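PDB 6K0P: alpha-1,3-glucanase from Paenibacillus glycanilyticus, which hydrolyses the alpha-1,3-glycosidic linkages of glucans, as a glycoside hydrolase of family 87, and binds the disaccharide nigerose. Local coordinates for residues Y63-L77 and L141-I155. The protein carries 1 engineered substitution. Residues are numbered along the deposited sequence; the frame is centred on the assembly and turned at random. Where two conformers were deposited one is given.
Sequences YVEFTLTSPANAFVL and LMLDQVYPAGTKIKI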
# COMPACT_ATOMS: atom_id res chain seq x y z
N TYR A 63 3.46 -19.36 -22.18
CA TYR A 63 4.40 -19.13 -21.09
C TYR A 63 4.85 -17.69 -21.12
O TYR A 63 4.74 -16.99 -22.14
CB TYR A 63 5.64 -20.04 -21.22
CG TYR A 63 6.48 -19.69 -22.43
CD1 TYR A 63 6.21 -20.25 -23.67
CD2 TYR A 63 7.50 -18.75 -22.35
CE1 TYR A 63 6.96 -19.90 -24.79
CE2 TYR A 63 8.24 -18.39 -23.46
CZ TYR A 63 7.96 -18.97 -24.68
OH TYR A 63 8.71 -18.62 -25.78
N VAL A 64 5.43 -17.25 -20.01
CA VAL A 64 6.26 -16.05 -19.98
C VAL A 64 7.54 -16.41 -19.26
O VAL A 64 7.51 -17.09 -18.22
CB VAL A 64 5.54 -14.84 -19.34
CG1 VAL A 64 4.89 -15.23 -18.02
CG2 VAL A 64 6.51 -13.68 -19.16
N GLU A 65 8.68 -16.02 -19.83
CA GLU A 65 9.99 -16.44 -19.34
C GLU A 65 10.67 -15.27 -18.65
O GLU A 65 11.02 -14.28 -19.31
CB GLU A 65 10.83 -16.93 -20.51
CG GLU A 65 12.20 -17.47 -20.11
CD GLU A 65 12.99 -17.96 -21.30
OE1 GLU A 65 13.41 -17.12 -22.13
OE2 GLU A 65 13.17 -19.19 -21.41
N PHE A 66 10.87 -15.39 -17.34
CA PHE A 66 11.63 -14.42 -16.56
C PHE A 66 13.09 -14.88 -16.47
O PHE A 66 13.41 -16.05 -16.66
CB PHE A 66 11.10 -14.34 -15.12
CG PHE A 66 9.69 -13.84 -15.01
CD1 PHE A 66 8.62 -14.71 -15.15
CD2 PHE A 66 9.43 -12.51 -14.71
CE1 PHE A 66 7.31 -14.26 -15.03
CE2 PHE A 66 8.13 -12.05 -14.59
CZ PHE A 66 7.07 -12.93 -14.75
N THR A 67 13.97 -13.93 -16.17
CA THR A 67 15.37 -14.23 -15.90
C THR A 67 15.74 -13.66 -14.54
O THR A 67 15.58 -12.46 -14.30
CB THR A 67 16.28 -13.64 -16.99
OG1 THR A 67 15.90 -14.18 -18.26
CG2 THR A 67 17.74 -14.02 -16.71
N LEU A 68 16.22 -14.51 -13.64
CA LEU A 68 16.58 -14.03 -12.32
C LEU A 68 17.72 -13.02 -12.40
O LEU A 68 18.69 -13.22 -13.15
CB LEU A 68 17.00 -15.19 -11.43
CG LEU A 68 15.93 -16.22 -11.06
CD1 LEU A 68 16.51 -17.21 -10.05
CD2 LEU A 68 14.71 -15.55 -10.48
N THR A 69 17.61 -11.95 -11.63
CA THR A 69 18.70 -11.00 -11.46
C THR A 69 19.38 -11.12 -10.10
O THR A 69 20.38 -10.44 -9.86
CB THR A 69 18.23 -9.57 -11.70
OG1 THR A 69 17.13 -9.28 -10.83
CG2 THR A 69 17.79 -9.40 -13.14
N SER A 70 18.85 -11.98 -9.23
CA SER A 70 19.46 -12.35 -7.95
C SER A 70 19.07 -13.80 -7.68
O SER A 70 18.08 -14.29 -8.24
CB SER A 70 18.94 -11.46 -6.81
OG SER A 70 19.33 -10.11 -7.00
N PRO A 71 19.82 -14.51 -6.84
CA PRO A 71 19.48 -15.91 -6.55
C PRO A 71 18.11 -16.00 -5.89
O PRO A 71 17.68 -15.08 -5.19
CB PRO A 71 20.58 -16.36 -5.59
CG PRO A 71 21.74 -15.41 -5.87
CD PRO A 71 21.10 -14.10 -6.21
N ALA A 72 17.42 -17.12 -6.11
CA ALA A 72 16.08 -17.26 -5.53
C ALA A 72 15.73 -18.72 -5.30
O ALA A 72 15.99 -19.57 -6.14
CB ALA A 72 15.02 -16.63 -6.45
N ASN A 73 15.09 -18.98 -4.15
CA ASN A 73 14.41 -20.24 -3.88
C ASN A 73 12.92 -20.06 -3.65
O ASN A 73 12.22 -21.06 -3.38
CB ASN A 73 15.02 -20.99 -2.68
CG ASN A 73 15.06 -20.15 -1.40
OD1 ASN A 73 14.48 -19.08 -1.33
ND2 ASN A 73 15.77 -20.63 -0.39
N ALA A 74 12.40 -18.84 -3.72
CA ALA A 74 11.01 -18.59 -3.36
C ALA A 74 10.44 -17.52 -4.28
O ALA A 74 11.17 -16.65 -4.77
CB ALA A 74 10.89 -18.13 -1.91
N PHE A 75 9.13 -17.60 -4.50
CA PHE A 75 8.49 -16.84 -5.57
C PHE A 75 7.09 -16.42 -5.16
O PHE A 75 6.37 -17.19 -4.51
CB PHE A 75 8.41 -17.69 -6.85
CG PHE A 75 9.75 -18.16 -7.32
CD1 PHE A 75 10.53 -17.35 -8.13
CD2 PHE A 75 10.26 -19.38 -6.90
CE1 PHE A 75 11.79 -17.76 -8.53
CE2 PHE A 75 11.52 -19.78 -7.29
CZ PHE A 75 12.28 -18.98 -8.11
N VAL A 76 6.69 -15.23 -5.58
CA VAL A 76 5.30 -14.79 -5.46
C VAL A 76 4.83 -14.36 -6.85
O VAL A 76 5.44 -13.49 -7.48
CB VAL A 76 5.11 -13.66 -4.43
CG1 VAL A 76 3.63 -13.27 -4.36
CG2 VAL A 76 5.61 -14.11 -3.05
N LEU A 77 3.75 -14.99 -7.32
CA LEU A 77 3.17 -14.69 -8.63
C LEU A 77 1.90 -13.87 -8.44
O LEU A 77 0.90 -14.39 -7.92
CB LEU A 77 2.85 -16.00 -9.35
CG LEU A 77 2.45 -15.83 -10.81
CD1 LEU A 77 3.69 -15.53 -11.67
CD2 LEU A 77 1.74 -17.10 -11.27
N LEU A 141 5.16 -19.63 -3.44
CA LEU A 141 5.74 -20.95 -3.67
C LEU A 141 7.22 -20.95 -3.33
O LEU A 141 7.96 -20.06 -3.77
CB LEU A 141 5.56 -21.36 -5.13
CG LEU A 141 5.97 -22.78 -5.50
CD1 LEU A 141 5.02 -23.77 -4.86
CD2 LEU A 141 5.96 -22.94 -7.03
N MET A 142 7.67 -21.94 -2.58
CA MET A 142 9.09 -22.14 -2.33
C MET A 142 9.54 -23.42 -3.01
O MET A 142 8.83 -24.43 -3.00
CB MET A 142 9.39 -22.21 -0.82
CG MET A 142 10.86 -22.44 -0.47
SD MET A 142 11.26 -21.97 1.23
CE MET A 142 9.63 -21.45 1.75
N LEU A 143 10.72 -23.36 -3.63
CA LEU A 143 11.33 -24.50 -4.30
C LEU A 143 12.48 -25.02 -3.46
O LEU A 143 13.05 -24.30 -2.63
CB LEU A 143 11.85 -24.09 -5.69
CG LEU A 143 10.80 -23.62 -6.70
CD1 LEU A 143 11.43 -23.37 -8.06
CD2 LEU A 143 9.67 -24.64 -6.80
N ASP A 144 12.84 -26.29 -3.67
CA ASP A 144 13.83 -26.95 -2.84
C ASP A 144 15.26 -26.73 -3.31
O ASP A 144 16.14 -27.53 -3.00
CB ASP A 144 13.52 -28.44 -2.66
CG ASP A 144 13.77 -29.27 -3.91
OD1 ASP A 144 14.12 -28.71 -4.97
OD2 ASP A 144 13.64 -30.51 -3.81
N GLN A 145 15.51 -25.65 -4.06
CA GLN A 145 16.86 -25.31 -4.49
C GLN A 145 16.95 -23.80 -4.65
O GLN A 145 15.97 -23.15 -5.03
CB GLN A 145 17.20 -25.99 -5.83
CG GLN A 145 18.62 -25.75 -6.30
CD GLN A 145 18.88 -26.29 -7.70
OE1 GLN A 145 18.33 -27.33 -8.08
NE2 GLN A 145 19.72 -25.60 -8.45
N VAL A 146 18.12 -23.25 -4.36
CA VAL A 146 18.41 -21.85 -4.67
C VAL A 146 18.92 -21.82 -6.11
O VAL A 146 19.95 -22.43 -6.43
CB VAL A 146 19.46 -21.27 -3.70
CG1 VAL A 146 19.85 -19.87 -4.13
CG2 VAL A 146 18.93 -21.26 -2.27
N TYR A 147 18.20 -21.13 -6.98
CA TYR A 147 18.60 -20.96 -8.37
C TYR A 147 19.41 -19.68 -8.53
O TYR A 147 19.07 -18.65 -7.94
CB TYR A 147 17.36 -20.95 -9.28
CG TYR A 147 16.70 -22.32 -9.26
CD1 TYR A 147 17.14 -23.33 -10.10
CD2 TYR A 147 15.69 -22.62 -8.35
CE1 TYR A 147 16.58 -24.58 -10.07
CE2 TYR A 147 15.13 -23.88 -8.30
CZ TYR A 147 15.58 -24.86 -9.17
OH TYR A 147 15.04 -26.13 -9.14
N PRO A 148 20.51 -19.69 -9.28
CA PRO A 148 21.37 -18.50 -9.36
C PRO A 148 20.76 -17.43 -10.25
O PRO A 148 19.85 -17.67 -11.05
CB PRO A 148 22.66 -19.05 -9.98
CG PRO A 148 22.22 -20.22 -10.78
CD PRO A 148 21.07 -20.83 -10.02
N ALA A 149 21.27 -16.21 -10.09
CA ALA A 149 20.96 -15.16 -11.04
C ALA A 149 21.31 -15.65 -12.44
O ALA A 149 22.28 -16.40 -12.63
CB ALA A 149 21.76 -13.90 -10.71
N GLY A 150 20.48 -15.28 -13.42
CA GLY A 150 20.60 -15.78 -14.77
C GLY A 150 19.75 -16.99 -15.09
O GLY A 150 19.60 -17.34 -16.27
N THR A 151 19.20 -17.66 -14.08
CA THR A 151 18.29 -18.77 -14.34
C THR A 151 17.05 -18.27 -15.07
O THR A 151 16.52 -17.20 -14.73
CB THR A 151 17.85 -19.39 -13.00
OG1 THR A 151 18.99 -19.86 -12.28
CG2 THR A 151 16.90 -20.56 -13.22
N LYS A 152 16.60 -19.04 -16.06
CA LYS A 152 15.33 -18.77 -16.73
C LYS A 152 14.21 -19.39 -15.90
O LYS A 152 14.14 -20.61 -15.76
CB LYS A 152 15.31 -19.37 -18.13
CG LYS A 152 16.29 -18.75 -19.11
CD LYS A 152 16.17 -17.25 -19.17
CE LYS A 152 16.81 -16.70 -20.45
NZ LYS A 152 17.38 -15.34 -20.24
N ILE A 153 13.34 -18.55 -15.35
CA ILE A 153 12.19 -19.00 -14.58
C ILE A 153 10.97 -18.76 -15.45
O ILE A 153 10.59 -17.61 -15.71
CB ILE A 153 12.07 -18.28 -13.24
CG1 ILE A 153 13.27 -18.60 -12.33
CG2 ILE A 153 10.75 -18.64 -12.54
CD1 ILE A 153 13.36 -20.06 -11.91
N LYS A 154 10.38 -19.84 -15.94
CA LYS A 154 9.27 -19.76 -16.89
C LYS A 154 7.98 -20.09 -16.15
O LYS A 154 7.91 -21.07 -15.40
CB LYS A 154 9.52 -20.74 -18.04
CG LYS A 154 8.43 -20.78 -19.09
CD LYS A 154 8.88 -21.59 -20.31
CE LYS A 154 9.21 -23.03 -19.95
NZ LYS A 154 9.09 -23.87 -21.19
N ILE A 155 6.97 -19.23 -16.32
CA ILE A 155 5.62 -19.50 -15.84
C ILE A 155 4.85 -19.99 -17.05
O ILE A 155 4.76 -19.27 -18.05
CB ILE A 155 4.97 -18.24 -15.27
CG1 ILE A 155 5.85 -17.63 -14.17
CG2 ILE A 155 3.57 -18.54 -14.75
CD1 ILE A 155 6.09 -18.58 -12.99
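P148 O, against which L68 rests its CD1, is gripped twice from T151: by the backbone N, closing a type II turn, and by OG1 at 2.7 Å. The turn so fixed offers G150 N to L68 O and T151 O to L68 N, and G150 suits the positive phi (94°) its place demands. This illustrates how paired chains pass together from one sheet of a beta sandwich, probably galactose-binding-like, to the other. V64 and F66 bond antiparallel to I155 and I153; beyond the turn A72 pairs with Y147, and F75 with L141. N73 and A74, both opposite E173, form a classic bulge at the corner, where N73 OD1 accepts from V175 N.

Inside, F75 reaches the other sheet, its CZ 4.1 Å from I153 CD1, while CE2 meets L143 CD1 at 3.7 Å, the two side chains crossing at about a right angle. I153 CG1 touches L68 CG at 3.8 Å, and I155 CG1 lies 3.9 Å from L77 CD1, bridging the two sheets. The F66 ring turns its edge, in plane, to I153 O.

On the outer face, K152 leaves with CG beside its backbone N (chi1 -66°), and the chain then bends at chi2 (-52°) and near its end, bringing NZ to T67 OG1 at 2.7 Å. Its methylenes run over one face of the E65 carboxylate, but NZ stays 4.7 Å from E65 OE1. Replacing K152 by an alanine is likely to leave T67 OG1 without this donor and that carboxylate face without its methylene cover. K154 lays its CD against the Y63 ring and sends NZ to Q156. The chemistry thus divides by face: hydrocarbon joins the sheets within, while outside the K152-T67 bond adds to the backbone bonds between the strands.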